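Local structure of glycerol dehydrogenase (6CSJ) at residues Ala158-Ala162 / Ala221-Val226; Ala172-Phe177 / Ala203-Tyr207; Leu263-Met269 / Asp311-Lys315; Lys31-Asp37 / Gly58-Phe64. The protein probably catalyses the NAD-dependent oxidation of glycerol and related polyols, and in this double-mutant form has acquired D-lactate dehydrogenase activity. The protein carries 2 engineered substitutions. All coordinates share one frame; numbering follows the deposited sequence.

Contact 1 of 4, residues Ala158-Ala162 / Ala221-Val226; sequences ASAPA and AEKHLV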
loop_
_atom_site.group_PDB
_atom_site.type_symbol
_atom_site.label_atom_id
_atom_site.label_comp_id
_atom_site.label_asym_id
_atom_site.label_seq_id
_atom_site.Cartn_x
_atom_site.Cartn_y
_atom_site.Cartn_z
ATOM N N ALA A 158 -13.541 -8.364 -2.135
ATOM C CA ALA A 158 -13.629 -9.710 -1.579
ATOM C C ALA A 158 -13.512 -10.820 -2.640
ATOM O O ALA A 158 -13.145 -11.939 -2.302
ATOM C CB ALA A 158 -14.917 -9.873 -0.771
ATOM N N SER A 159 -13.815 -10.524 -3.906
ATOM C CA SER A 159 -13.632 -11.506 -4.996
ATOM C C SER A 159 -12.153 -11.793 -5.347
ATOM O O SER A 159 -11.863 -12.796 -6.008
ATOM C CB SER A 159 -14.397 -11.106 -6.263
ATOM O OG SER A 159 -13.631 -10.240 -7.084
ATOM N N ALA A 160 -11.227 -10.928 -4.916
ATOM C CA ALA A 160 -9.781 -11.176 -5.083
ATOM C C ALA A 160 -9.291 -12.348 -4.221
ATOM O O ALA A 160 -9.906 -12.652 -3.213
ATOM C CB ALA A 160 -8.990 -9.919 -4.749
ATOM N N PRO A 161 -8.188 -13.008 -4.617
ATOM C CA PRO A 161 -7.612 -14.061 -3.752
ATOM C C PRO A 161 -7.225 -13.527 -2.362
ATOM O O PRO A 161 -6.711 -12.411 -2.262
ATOM C CB PRO A 161 -6.350 -14.505 -4.511
ATOM C CG PRO A 161 -6.580 -14.116 -5.923
ATOM C CD PRO A 161 -7.479 -12.899 -5.910
ATOM N N ALA A 162 -7.473 -14.322 -1.321
ATOM C CA ALA A 162 -7.236 -13.893 0.064
ATOM C C ALA A 162 -5.769 -13.566 0.361
ATOM O O ALA A 162 -5.476 -12.736 1.224
ATOM C CB ALA A 162 -7.763 -14.927 1.047
ATOM N N ALA A 221 -12.615 -13.901 3.949
ATOM C CA ALA A 221 -12.090 -13.535 2.617
ATOM C C ALA A 221 -11.607 -14.731 1.791
ATOM O O ALA A 221 -11.678 -14.691 0.575
ATOM C CB ALA A 221 -10.983 -12.498 2.735
ATOM N N GLU A 222 -11.132 -15.786 2.444
ATOM C CA GLU A 222 -10.831 -17.065 1.785
ATOM C C GLU A 222 -12.010 -17.653 0.998
ATOM O O GLU A 222 -11.790 -18.361 0.024
ATOM C CB GLU A 222 -10.422 -18.118 2.818
ATOM C CG GLU A 222 -9.001 -17.991 3.313
ATOM C CD GLU A 222 -8.658 -19.002 4.388
ATOM O OE1 GLU A 222 -9.564 -19.430 5.153
ATOM O OE2 GLU A 222 -7.472 -19.363 4.467
ATOM N N LYS A 223 -13.235 -17.399 1.457
ATOM C CA LYS A 223 -14.455 -17.843 0.777
ATOM C C LYS A 223 -15.079 -16.708 -0.042
ATOM O O LYS A 223 -16.223 -16.809 -0.484
ATOM C CB LYS A 223 -15.467 -18.347 1.804
ATOM C CG LYS A 223 -14.996 -19.497 2.655
ATOM C CD LYS A 223 -14.837 -20.750 1.824
ATOM C CE LYS A 223 -14.720 -22.001 2.700
ATOM N NZ LYS A 223 -13.383 -22.163 3.349
ATOM N N HIS A 224 -14.321 -15.634 -0.237
ATOM C CA HIS A 224 -14.755 -14.459 -0.972
ATOM C C HIS A 224 -16.014 -13.802 -0.409
ATOM O O HIS A 224 -16.833 -13.282 -1.151
ATOM C CB HIS A 224 -14.868 -14.789 -2.471
ATOM C CG HIS A 224 -13.625 -15.407 -3.030
ATOM N ND1 HIS A 224 -12.448 -14.702 -3.188
ATOM C CD2 HIS A 224 -13.353 -16.678 -3.409
ATOM C CE1 HIS A 224 -11.509 -15.505 -3.657
ATOM N NE2 HIS A 224 -12.036 -16.709 -3.810
ATOM N N LEU A 225 -16.123 -13.793 0.917
ATOM C CA LEU A 225 -17.281 -13.248 1.618
ATOM C C LEU A 225 -16.902 -12.006 2.404
ATOM O O LEU A 225 -15.776 -11.880 2.870
ATOM C CB LEU A 225 -17.844 -14.293 2.580
ATOM C CG LEU A 225 -18.176 -15.651 1.955
ATOM C CD1 LEU A 225 -18.385 -16.715 3.030
ATOM C CD2 LEU A 225 -19.386 -15.548 1.019
ATOM N N VAL A 226 -17.866 -11.103 2.552
ATOM C CA VAL A 226 -17.685 -9.854 3.278
ATOM C C VAL A 226 -18.414 -9.913 4.613
ATOM O O VAL A 226 -19.647 -9.973 4.647
ATOM C CB VAL A 226 -18.235 -8.660 2.480
ATOM C CG1 VAL A 226 -18.000 -7.345 3.243
ATOM C CG2 VAL A 226 -17.613 -8.626 1.083
#

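Contact 2 of 4, residues Ala172-Phe177 / Ala203-Tyr207; sequences ALATYF and AKLCY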
loop_
_atom_site.group_PDB
_atom_site.type_symbol
_atom_site.label_atom_id
_atom_site.label_comp_id
_atom_site.label_asym_id
_atom_site.label_seq_id
_atom_site.Cartn_x
_atom_site.Cartn_y
_atom_site.Cartn_z
ATOM N N ALA A 172 0.163 -3.192 6.392
ATOM C CA ALA A 172 -0.443 -2.462 7.524
ATOM C C ALA A 172 0.269 -2.676 8.874
ATOM O O ALA A 172 0.277 -1.785 9.728
ATOM C CB ALA A 172 -1.913 -2.832 7.652
ATOM N N LEU A 173 0.866 -3.852 9.039
ATOM C CA LEU A 173 1.543 -4.241 10.277
ATOM C C LEU A 173 2.725 -3.329 10.627
ATOM O O LEU A 173 2.969 -3.051 11.801
ATOM C CB LEU A 173 2.018 -5.692 10.156
ATOM C CG LEU A 173 2.261 -6.491 11.423
ATOM C CD1 LEU A 173 1.011 -6.551 12.299
ATOM C CD2 LEU A 173 2.723 -7.898 11.034
ATOM N N ALA A 174 3.439 -2.852 9.606
ATOM C CA ALA A 174 4.583 -1.970 9.802
ATOM C C ALA A 174 4.226 -0.573 10.283
ATOM O O ALA A 174 5.056 0.081 10.915
ATOM C CB ALA A 174 5.373 -1.852 8.509
ATOM N N THR A 175 3.005 -0.116 9.999
ATOM C CA THR A 175 2.674 1.308 10.105
ATOM C C THR A 175 2.913 1.932 11.472
ATOM O O THR A 175 3.528 2.993 11.551
ATOM C CB THR A 175 1.221 1.586 9.681
ATOM O OG1 THR A 175 0.977 1.022 8.383
ATOM C CG2 THR A 175 0.947 3.102 9.656
ATOM N N TYR A 176 2.425 1.294 12.538
ATOM C CA TYR A 176 2.609 1.829 13.893
ATOM C C TYR A 176 4.085 1.901 14.305
ATOM O O TYR A 176 4.525 2.905 14.871
ATOM C CB TYR A 176 1.836 1.008 14.933
ATOM C CG TYR A 176 2.066 1.504 16.352
ATOM C CD1 TYR A 176 1.771 2.824 16.701
ATOM C CD2 TYR A 176 2.608 0.669 17.336
ATOM C CE1 TYR A 176 1.986 3.290 17.983
ATOM C CE2 TYR A 176 2.827 1.133 18.627
ATOM C CZ TYR A 176 2.510 2.443 18.938
ATOM O OH TYR A 176 2.725 2.914 20.208
ATOM N N PHE A 177 4.838 0.841 14.015
ATOM C CA PHE A 177 6.226 0.750 14.444
ATOM C C PHE A 177 7.108 1.785 13.739
ATOM O O PHE A 177 7.986 2.409 14.372
ATOM C CB PHE A 177 6.753 -0.674 14.238
ATOM C CG PHE A 177 5.978 -1.711 15.000
ATOM C CD1 PHE A 177 5.977 -1.712 16.399
ATOM C CD2 PHE A 177 5.211 -2.661 14.332
ATOM C CE1 PHE A 177 5.232 -2.649 17.120
ATOM C CE2 PHE A 177 4.479 -3.608 15.050
ATOM C CZ PHE A 177 4.504 -3.612 16.445
ATOM N N ALA A 203 -2.250 5.281 13.089
ATOM C CA ALA A 203 -1.263 4.208 12.948
ATOM C C ALA A 203 -1.415 3.131 14.038
ATOM O O ALA A 203 -1.336 1.935 13.761
ATOM C CB ALA A 203 0.140 4.791 12.975
ATOM N N LYS A 204 -1.632 3.575 15.270
ATOM C CA LYS A 204 -1.841 2.676 16.419
ATOM C C LYS A 204 -3.141 1.865 16.242
ATOM O O LYS A 204 -3.151 0.638 16.415
ATOM C CB LYS A 204 -1.821 3.501 17.733
ATOM C CG LYS A 204 -2.140 2.795 19.049
ATOM C CD LYS A 204 -1.224 1.630 19.349
ATOM C CE LYS A 204 -1.600 0.914 20.640
ATOM N NZ LYS A 204 -1.036 -0.470 20.627
ATOM N N LEU A 205 -4.224 2.541 15.864
ATOM C CA LEU A 205 -5.483 1.847 15.569
ATOM C C LEU A 205 -5.313 0.835 14.432
ATOM O O LEU A 205 -5.915 -0.235 14.467
ATOM C CB LEU A 205 -6.591 2.836 15.233
ATOM C CG LEU A 205 -7.978 2.247 14.940
ATOM C CD1 LEU A 205 -8.599 1.592 16.172
ATOM C CD2 LEU A 205 -8.876 3.342 14.384
ATOM N N CYS A 206 -4.497 1.180 13.438
ATOM C CA CYS A 206 -4.195 0.274 12.338
ATOM C C CYS A 206 -3.640 -1.044 12.872
ATOM O O CYS A 206 -4.197 -2.099 12.584
ATOM C CB CYS A 206 -3.220 0.916 11.333
ATOM S SG CYS A 206 -2.773 -0.169 9.950
ATOM N N TYR A 207 -2.574 -0.962 13.673
ATOM C CA TYR A 207 -1.942 -2.140 14.286
ATOM C C TYR A 207 -2.923 -2.961 15.131
ATOM O O TYR A 207 -3.043 -4.172 14.951
ATOM C CB TYR A 207 -0.729 -1.739 15.160
ATOM C CG TYR A 207 -0.090 -2.930 15.849
ATOM C CD1 TYR A 207 0.672 -3.854 15.127
ATOM C CD2 TYR A 207 -0.306 -3.173 17.207
ATOM C CE1 TYR A 207 1.233 -4.956 15.745
ATOM C CE2 TYR A 207 0.254 -4.286 17.838
ATOM C CZ TYR A 207 1.016 -5.171 17.105
ATOM O OH TYR A 207 1.548 -6.264 17.729
#

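Contact 3 of 4, residues Leu263-Met269 / Asp311-Lys315; sequences LEETHHM and DLGVK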
loop_
_atom_site.group_PDB
_atom_site.type_symbol
_atom_site.label_atom_id
_atom_site.label_comp_id
_atom_site.label_asym_id
_atom_site.label_seq_id
_atom_site.Cartn_x
_atom_site.Cartn_y
_atom_site.Cartn_z
ATOM N N LEU A 263 17.761 -9.975 -3.374
ATOM C CA LEU A 263 17.462 -11.409 -3.385
ATOM C C LEU A 263 16.376 -11.735 -4.428
ATOM O O LEU A 263 15.189 -11.473 -4.214
ATOM C CB LEU A 263 17.042 -11.872 -1.989
ATOM C CG LEU A 263 18.065 -11.653 -0.878
ATOM C CD1 LEU A 263 17.501 -12.045 0.470
ATOM C CD2 LEU A 263 19.346 -12.457 -1.145
ATOM N N GLU A 264 16.814 -12.299 -5.550
ATOM C CA GLU A 264 15.952 -12.612 -6.701
ATOM C C GLU A 264 14.788 -13.552 -6.358
ATOM O O GLU A 264 13.674 -13.372 -6.851
ATOM C CB GLU A 264 16.796 -13.209 -7.852
ATOM C CG GLU A 264 17.697 -14.379 -7.469
ATOM C CD GLU A 264 19.031 -14.400 -8.213
ATOM O OE1 GLU A 264 19.708 -13.354 -8.369
ATOM O OE2 GLU A 264 19.393 -15.495 -8.632
ATOM N N GLU A 265 15.052 -14.539 -5.499
ATOM C CA GLU A 265 14.000 -15.450 -4.989
ATOM C C GLU A 265 12.799 -14.744 -4.319
ATOM O O GLU A 265 11.723 -15.334 -4.243
ATOM C CB GLU A 265 14.563 -16.471 -3.981
ATOM C CG GLU A 265 15.874 -17.147 -4.296
ATOM C CD GLU A 265 17.057 -16.584 -3.505
ATOM O OE1 GLU A 265 17.503 -15.433 -3.764
ATOM O OE2 GLU A 265 17.557 -17.313 -2.643
ATOM N N THR A 266 12.974 -13.513 -3.824
ATOM C CA THR A 266 11.888 -12.784 -3.157
ATOM C C THR A 266 11.019 -11.941 -4.087
ATOM O O THR A 266 10.032 -11.363 -3.616
ATOM C CB THR A 266 12.417 -11.850 -2.051
ATOM O OG1 THR A 266 13.102 -10.732 -2.635
ATOM C CG2 THR A 266 13.347 -12.600 -1.124
ATOM N N HIS A 267 11.367 -11.857 -5.373
ATOM C CA HIS A 267 10.564 -11.095 -6.348
ATOM C C HIS A 267 9.140 -11.648 -6.553
ATOM O O HIS A 267 8.234 -10.895 -6.862
ATOM C CB HIS A 267 11.283 -10.973 -7.701
ATOM C CG HIS A 267 12.530 -10.141 -7.654
ATOM N ND1 HIS A 267 13.460 -10.133 -8.671
ATOM C CD2 HIS A 267 13.013 -9.307 -6.702
ATOM C CE1 HIS A 267 14.452 -9.319 -8.353
ATOM N NE2 HIS A 267 14.202 -8.801 -7.163
ATOM N N HIS A 268 8.949 -12.953 -6.362
ATOM C CA HIS A 268 7.610 -13.554 -6.434
ATOM C C HIS A 268 6.706 -13.236 -5.207
ATOM O O HIS A 268 5.512 -13.513 -5.246
ATOM C CB HIS A 268 7.708 -15.072 -6.678
ATOM C CG HIS A 268 7.942 -15.885 -5.443
ATOM N ND1 HIS A 268 9.188 -16.022 -4.862
ATOM C CD2 HIS A 268 7.092 -16.614 -4.679
ATOM C CE1 HIS A 268 9.096 -16.804 -3.798
ATOM N NE2 HIS A 268 7.833 -17.173 -3.662
ATOM N N MET A 269 7.272 -12.689 -4.131
ATOM C CA MET A 269 6.493 -12.286 -2.957
ATOM C C MET A 269 5.950 -10.876 -3.144
ATOM O O MET A 269 6.616 -10.016 -3.722
ATOM C CB MET A 269 7.352 -12.311 -1.687
ATOM C CG MET A 269 8.047 -13.637 -1.401
ATOM S SD MET A 269 6.944 -15.051 -1.257
ATOM C CE MET A 269 6.055 -14.693 0.261
ATOM N N ASP A 311 10.473 -18.230 4.288
ATOM C CA ASP A 311 9.085 -17.920 3.901
ATOM C C ASP A 311 8.998 -16.963 2.693
ATOM O O ASP A 311 7.972 -16.924 2.014
ATOM C CB ASP A 311 8.288 -17.317 5.073
ATOM C CG ASP A 311 8.092 -18.283 6.242
ATOM O OD1 ASP A 311 8.328 -19.506 6.091
ATOM O OD2 ASP A 311 7.685 -17.810 7.329
ATOM N N LEU A 312 10.055 -16.181 2.452
ATOM C CA LEU A 312 10.182 -15.344 1.254
ATOM C C LEU A 312 10.826 -16.050 0.047
ATOM O O LEU A 312 11.076 -15.396 -0.960
ATOM C CB LEU A 312 10.993 -14.085 1.571
ATOM C CG LEU A 312 10.531 -13.219 2.733
ATOM C CD1 LEU A 312 11.492 -12.036 2.860
ATOM C CD2 LEU A 312 9.098 -12.736 2.539
ATOM N N GLY A 313 11.094 -17.355 0.148
ATOM C CA GLY A 313 11.688 -18.142 -0.938
ATOM C C GLY A 313 13.196 -18.342 -0.892
ATOM O O GLY A 313 13.757 -19.018 -1.765
ATOM N N VAL A 314 13.865 -17.765 0.105
ATOM C CA VAL A 314 15.330 -17.837 0.221
ATOM C C VAL A 314 15.708 -19.177 0.858
ATOM O O VAL A 314 15.531 -19.368 2.052
ATOM C CB VAL A 314 15.912 -16.674 1.062
ATOM C CG1 VAL A 314 17.437 -16.715 1.061
ATOM C CG2 VAL A 314 15.438 -15.324 0.550
ATOM N N LYS A 315 16.221 -20.102 0.048
ATOM C CA LYS A 315 16.566 -21.451 0.504
ATOM C C LYS A 315 17.857 -21.522 1.320
ATOM O O LYS A 315 17.971 -22.387 2.178
ATOM C CB LYS A 315 16.678 -22.415 -0.685
ATOM C CG LYS A 315 15.400 -22.531 -1.519
ATOM C CD LYS A 315 15.334 -23.864 -2.248
ATOM C CE LYS A 315 13.936 -24.128 -2.747
ATOM N NZ LYS A 315 13.946 -25.265 -3.705
#

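Contact 4 of 4, residues Lys31-Asp37 / Gly58-Phe64; sequences KAFIIAD and GYQMALF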
loop_
_atom_site.group_PDB
_atom_site.type_symbol
_atom_site.label_atom_id
_atom_site.label_comp_id
_atom_site.label_asym_id
_atom_site.label_seq_id
_atom_site.Cartn_x
_atom_site.Cartn_y
_atom_site.Cartn_z
ATOM N N LYS A 31 -18.048 15.224 -16.663
ATOM C CA LYS A 31 -17.577 14.207 -17.606
ATOM C C LYS A 31 -16.380 13.425 -17.043
ATOM O O LYS A 31 -15.287 13.967 -16.901
ATOM C CB LYS A 31 -17.206 14.896 -18.928
ATOM C CG LYS A 31 -16.701 13.984 -20.041
ATOM C CD LYS A 31 -17.816 13.152 -20.639
ATOM C CE LYS A 31 -17.266 12.100 -21.601
ATOM N NZ LYS A 31 -16.732 12.661 -22.868
ATOM N N ALA A 32 -16.603 12.148 -16.747
ATOM C CA ALA A 32 -15.587 11.279 -16.160
ATOM C C ALA A 32 -14.800 10.516 -17.220
ATOM O O ALA A 32 -15.354 10.072 -18.226
ATOM C CB ALA A 32 -16.226 10.299 -15.194
ATOM N N PHE A 33 -13.496 10.379 -16.980
ATOM C CA PHE A 33 -12.606 9.572 -17.800
ATOM C C PHE A 33 -12.163 8.388 -16.925
ATOM O O PHE A 33 -11.408 8.566 -15.975
ATOM C CB PHE A 33 -11.419 10.434 -18.255
ATOM C CG PHE A 33 -10.460 9.733 -19.174
ATOM C CD1 PHE A 33 -10.775 9.546 -20.511
ATOM C CD2 PHE A 33 -9.221 9.289 -18.711
ATOM C CE1 PHE A 33 -9.885 8.911 -21.371
ATOM C CE2 PHE A 33 -8.328 8.656 -19.566
ATOM C CZ PHE A 33 -8.660 8.460 -20.894
ATOM N N ILE A 34 -12.639 7.191 -17.256
ATOM C CA ILE A 34 -12.539 6.032 -16.379
ATOM C C ILE A 34 -11.523 5.028 -16.931
ATOM O O ILE A 34 -11.795 4.342 -17.915
ATOM C CB ILE A 34 -13.941 5.397 -16.160
ATOM C CG1 ILE A 34 -14.886 6.430 -15.522
ATOM C CG2 ILE A 34 -13.841 4.143 -15.301
ATOM C CD1 ILE A 34 -16.312 5.985 -15.338
ATOM N N ILE A 35 -10.362 4.951 -16.280
ATOM C CA ILE A 35 -9.241 4.131 -16.726
ATOM C C ILE A 35 -9.302 2.763 -16.046
ATOM O O ILE A 35 -9.437 2.682 -14.835
ATOM C CB ILE A 35 -7.894 4.816 -16.394
ATOM C CG1 ILE A 35 -7.821 6.205 -17.031
ATOM C CG2 ILE A 35 -6.713 3.983 -16.874
ATOM C CD1 ILE A 35 -6.719 7.081 -16.456
ATOM N N ALA A 36 -9.178 1.701 -16.840
ATOM C CA ALA A 36 -9.137 0.330 -16.338
ATOM C C ALA A 36 -8.490 -0.600 -17.366
ATOM O O ALA A 36 -8.654 -0.399 -18.576
ATOM C CB ALA A 36 -10.535 -0.153 -16.005
ATOM N N ASP A 37 -7.756 -1.613 -16.896
ATOM C CA ASP A 37 -7.150 -2.587 -17.805
ATOM C C ASP A 37 -8.183 -3.575 -18.370
ATOM O O ASP A 37 -9.370 -3.501 -18.031
ATOM C CB ASP A 37 -5.947 -3.305 -17.143
ATOM C CG ASP A 37 -6.331 -4.243 -16.005
ATOM O OD1 ASP A 37 -7.509 -4.607 -15.840
ATOM O OD2 ASP A 37 -5.419 -4.660 -15.289
ATOM N N GLY A 58 -22.064 11.393 -19.503
ATOM C CA GLY A 58 -21.255 11.848 -18.386
ATOM C C GLY A 58 -20.053 11.005 -18.024
ATOM O O GLY A 58 -19.479 11.214 -16.958
ATOM N N TYR A 59 -19.693 10.051 -18.888
ATOM C CA TYR A 59 -18.491 9.256 -18.731
ATOM C C TYR A 59 -18.013 8.643 -20.056
ATOM O O TYR A 59 -18.789 8.523 -20.999
ATOM C CB TYR A 59 -18.733 8.121 -17.733
ATOM C CG TYR A 59 -19.354 6.886 -18.357
ATOM C CD1 TYR A 59 -20.701 6.876 -18.732
ATOM C CD2 TYR A 59 -18.596 5.739 -18.583
ATOM C CE1 TYR A 59 -21.274 5.746 -19.304
ATOM C CE2 TYR A 59 -19.157 4.613 -19.175
ATOM C CZ TYR A 59 -20.493 4.625 -19.532
ATOM O OH TYR A 59 -21.051 3.529 -20.126
ATOM N N GLN A 60 -16.742 8.248 -20.098
ATOM C CA GLN A 60 -16.227 7.338 -21.113
ATOM C C GLN A 60 -15.173 6.438 -20.488
ATOM O O GLN A 60 -14.378 6.888 -19.663
ATOM C CB GLN A 60 -15.591 8.096 -22.272
ATOM C CG GLN A 60 -16.569 8.578 -23.340
ATOM C CD GLN A 60 -15.870 8.990 -24.622
ATOM O OE1 GLN A 60 -15.775 10.182 -24.939
ATOM N NE2 GLN A 60 -15.354 8.004 -25.359
ATOM N N MET A 61 -15.174 5.170 -20.897
ATOM C CA MET A 61 -14.170 4.200 -20.492
ATOM C C MET A 61 -12.959 4.350 -21.370
ATOM O O MET A 61 -13.084 4.739 -22.523
ATOM C CB MET A 61 -14.699 2.769 -20.642
ATOM C CG MET A 61 -15.946 2.451 -19.833
ATOM S SD MET A 61 -15.640 2.438 -18.054
ATOM C CE MET A 61 -14.594 0.993 -17.836
ATOM N N ALA A 62 -11.793 4.042 -20.816
ATOM C CA ALA A 62 -10.545 4.031 -21.563
ATOM C C ALA A 62 -9.758 2.811 -21.139
ATOM O O ALA A 62 -9.616 2.553 -19.946
ATOM C CB ALA A 62 -9.757 5.295 -21.284
ATOM N N LEU A 63 -9.259 2.061 -22.119
ATOM C CA LEU A 63 -8.491 0.848 -21.867
ATOM C C LEU A 63 -7.050 1.208 -21.483
ATOM O O LEU A 63 -6.346 1.875 -22.234
ATOM C CB LEU A 63 -8.511 -0.074 -23.090
ATOM C CG LEU A 63 -7.788 -1.421 -22.970
ATOM C CD1 LEU A 63 -8.470 -2.295 -21.942
ATOM C CD2 LEU A 63 -7.705 -2.136 -24.313
ATOM N N PHE A 64 -6.630 0.746 -20.309
ATOM C CA PHE A 64 -5.264 0.925 -19.792
ATOM C C PHE A 64 -4.386 -0.217 -20.302
ATOM O O PHE A 64 -4.786 -1.374 -20.245
ATOM C CB PHE A 64 -5.321 0.936 -18.255
ATOM C CG PHE A 64 -3.986 1.039 -17.563
ATOM C CD1 PHE A 64 -3.109 2.077 -17.845
ATOM C CD2 PHE A 64 -3.630 0.114 -16.578
ATOM C CE1 PHE A 64 -1.885 2.175 -17.181
ATOM C CE2 PHE A 64 -2.410 0.206 -15.916
ATOM C CZ PHE A 64 -1.537 1.233 -16.221
#

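Contact 1 of 4, residues Ala158-Ala162 / Ala221-Val226
His224 reaches across to the loop at Ala158-Ala162 and makes the one settled hydrogen bond of the contact: ND1 gives its proton to Ala158 O at 3.0 Å. The N-H...O angle is 148°, and the bond lies both in the imidazole plane and in the carbonyl plane of Ala158, so the ring meets its acceptor with its edge. CG of His224 stands anti to its own carbonyl carbon (chi1 -52°), which turns the ring toward the 158-162 chain. ND1 also lies 3.3 Å from Ala160 O, again near the ring plane, and Pro161 CA flanks the same edge. A CA-H...O contact adds to the grip on the first acceptor, His224 CA being 3.3 Å from Ala158 O. Helix 197-221 stops here in a Schellman motif, with His224 at positive phi as its C-prime residue; His224 N bonds to Ala221 O at 2.9 Å, and Leu225 N reaches back to the carbonyl of the residue before Ala221. The Ala158 carbonyl that receives the imidazole belongs to the link between helix 154-158 and helix 162-173. Apolar touches complete the contact at two separate places. Ala158 CB packs on Val226 CG2 at 3.5 Å, the branch of the valine anti to its carbonyl carbon. Ala162 CB faces Ala221 CB at 4.4 Å and packs over the turn backbone at Glu222 N and against Glu222 CG. Ser159 points away and bonds through OG to Val156 O.

Contact 2 of 4, residues Ala172-Phe177 / Ala203-Tyr207
Tyr207 and Phe177 form the tight, buried side of this helix contact, as an edge-to-face pair: the edge of Phe177 is turned to the face of Tyr207, with ring centroids 5.0 Å apart and planes at 71°. Leu173 CD1 joins them, 3.8 Å from Tyr207 CE1. Near the backbone, Tyr176 CB lies 3.8 Å from Tyr207 CB, and Cys206 SG packs against Ala172 CB at 3.6 Å, next to Thr175 CG2 on Ala203 CB. At the base of Tyr176, CB rests 3.5 Å from Ala203 O, where the two segments come nearest. These residues sit in the all-helical part of the iron-containing alcohol dehydrogenase fold, where the junction of helix 162-173 with helix 175-185 lies against helix 197-221. Helices 271-285 and 290-303 close over Phe177, and Glu295 takes the hydroxyl of Tyr207 in a hydrogen bond. The partly exposed side is looser. There the ring of Tyr176, swung out with CG opposite the backbone N (chi1 177°), lies alongside the bent chain of Lys204, whose CD sits 3.9 Å from the ring centroid over one face as a CH-pi contact. A serine in place of Tyr176 would probably leave the Lys204 methylenes without their aromatic support. The ammonium of Lys204 is farther off, at most a weak cation-pi partner, and makes its salt bridge with Asp208.

Contact 3 of 4, residues Leu263-Met269 / Asp311-Lys315
Glu265 reaches over Gly313 and crosses Val314 at about a right angle. Its CB sits 3.5 Å from Gly313 O and CG is 3.8 Å from the same oxygen; the chain then bends (chi2 103°) and carries OE2 across the valine, 3.7 Å from Val314 CA and about as far from CG1. The other branch, Val314 CG2, lies beside Thr266 CG2 and meets Leu263 CD1 at 3.9 Å. At the far end Met269, bent at both chi2 and chi3, curls over the carbonyls of the opposite loop: CG is 3.5 Å from Leu312 O, and the terminal CE lies 3.4 Å from Asp311 O. An alanine in place of Met269 would probably open a gap over these two carbonyls and strip Leu312 CD2 of a neighbour. The contact joins the link between helices 252-259 and 271-285 to the loop leading into helix 319-329, within the helical part of the fold; Lys274 holds the carbonyls of Thr266 and Met269. Gly313 has positive phi (96°), and a CB there would clash with Glu265 O and the His268 ring, whose CE1 comes to Gly313 CA with the ring edge. His268 ND1 gives Glu265 O a weak hydrogen bond. No hydrogen bond spans the two loops: Glu265 O and Leu312 O, 3.3 Å apart, are both acceptors, and the contact rests on van der Waals packing and a CA-H...O contact from Thr266 CA to Leu312 O.

Contact 4 of 4, residues Lys31-Asp37 / Gly58-Phe64
Ala36 O is gripped twice by the neighbouring strand: Phe64 N bonds to it at 2.9 Å with a nearly straight N-H...O angle of 170°, though from above the carbonyl plane, and Leu63 CA adds a CA-H...O contact. Strands 32-36 and 59-63 are the parallel pair of a beta-alpha-beta unit, joined through helix 38-51, in the Rossmann-like sheet of the family; strand 59-63 is outermost within this chain. The axes of these short segments approach to 4.8 Å at 27°. From the other end, Ala32 N bonds to Gly58 O, Gln60 N to Ala32 O, Ile34 N to Gln60 O, Ala62 N to Ile34 O, and Ala36 N more distantly to Ala62 O. One face carries Ile34, which crosses Tyr59 and Met61: CD1 meets Tyr59 CD2 at 4.0 Å, CG2 meets Met61 SD at 3.7 Å, and helix 38-51 packs there through Val48. The other face bears Phe33 and Ile35, with helix 70-82 against the phenylalanine ring; Ile35 CG2 abuts Phe64 CB at 3.6 Å. Lys31 NZ gives Glu83 O a hydrogen bond and Gln60 OE1 a weak one. Asp37 N-caps helix 38-51 through OD1 and Val40 N. Phe33, with CG anti to the backbone N (chi1 -177°), brings CZ to within 3.4 Å of Ala62 CB.

In the fold
From the N terminus, contact 4 comes first: residues 31-37 and 58-64 close a short beta-alpha-beta loop at the edge of the parallel sheet. The chain then completes that sheet and enters the helices, where contact 1 spans from 158-162 to 221-226. Contact 2, joining 172-177 to 203-207, falls wholly within that span, so the smaller helical loop sits inside the larger one; their centres are about 23 Å apart. Contact 3 follows in series, tying 263-269 to 311-315 farther along the helical region. None cross and none touch. Contacts 2 and 4 lie on opposite sides of the chain's centre, one in helices, the other in the sheet.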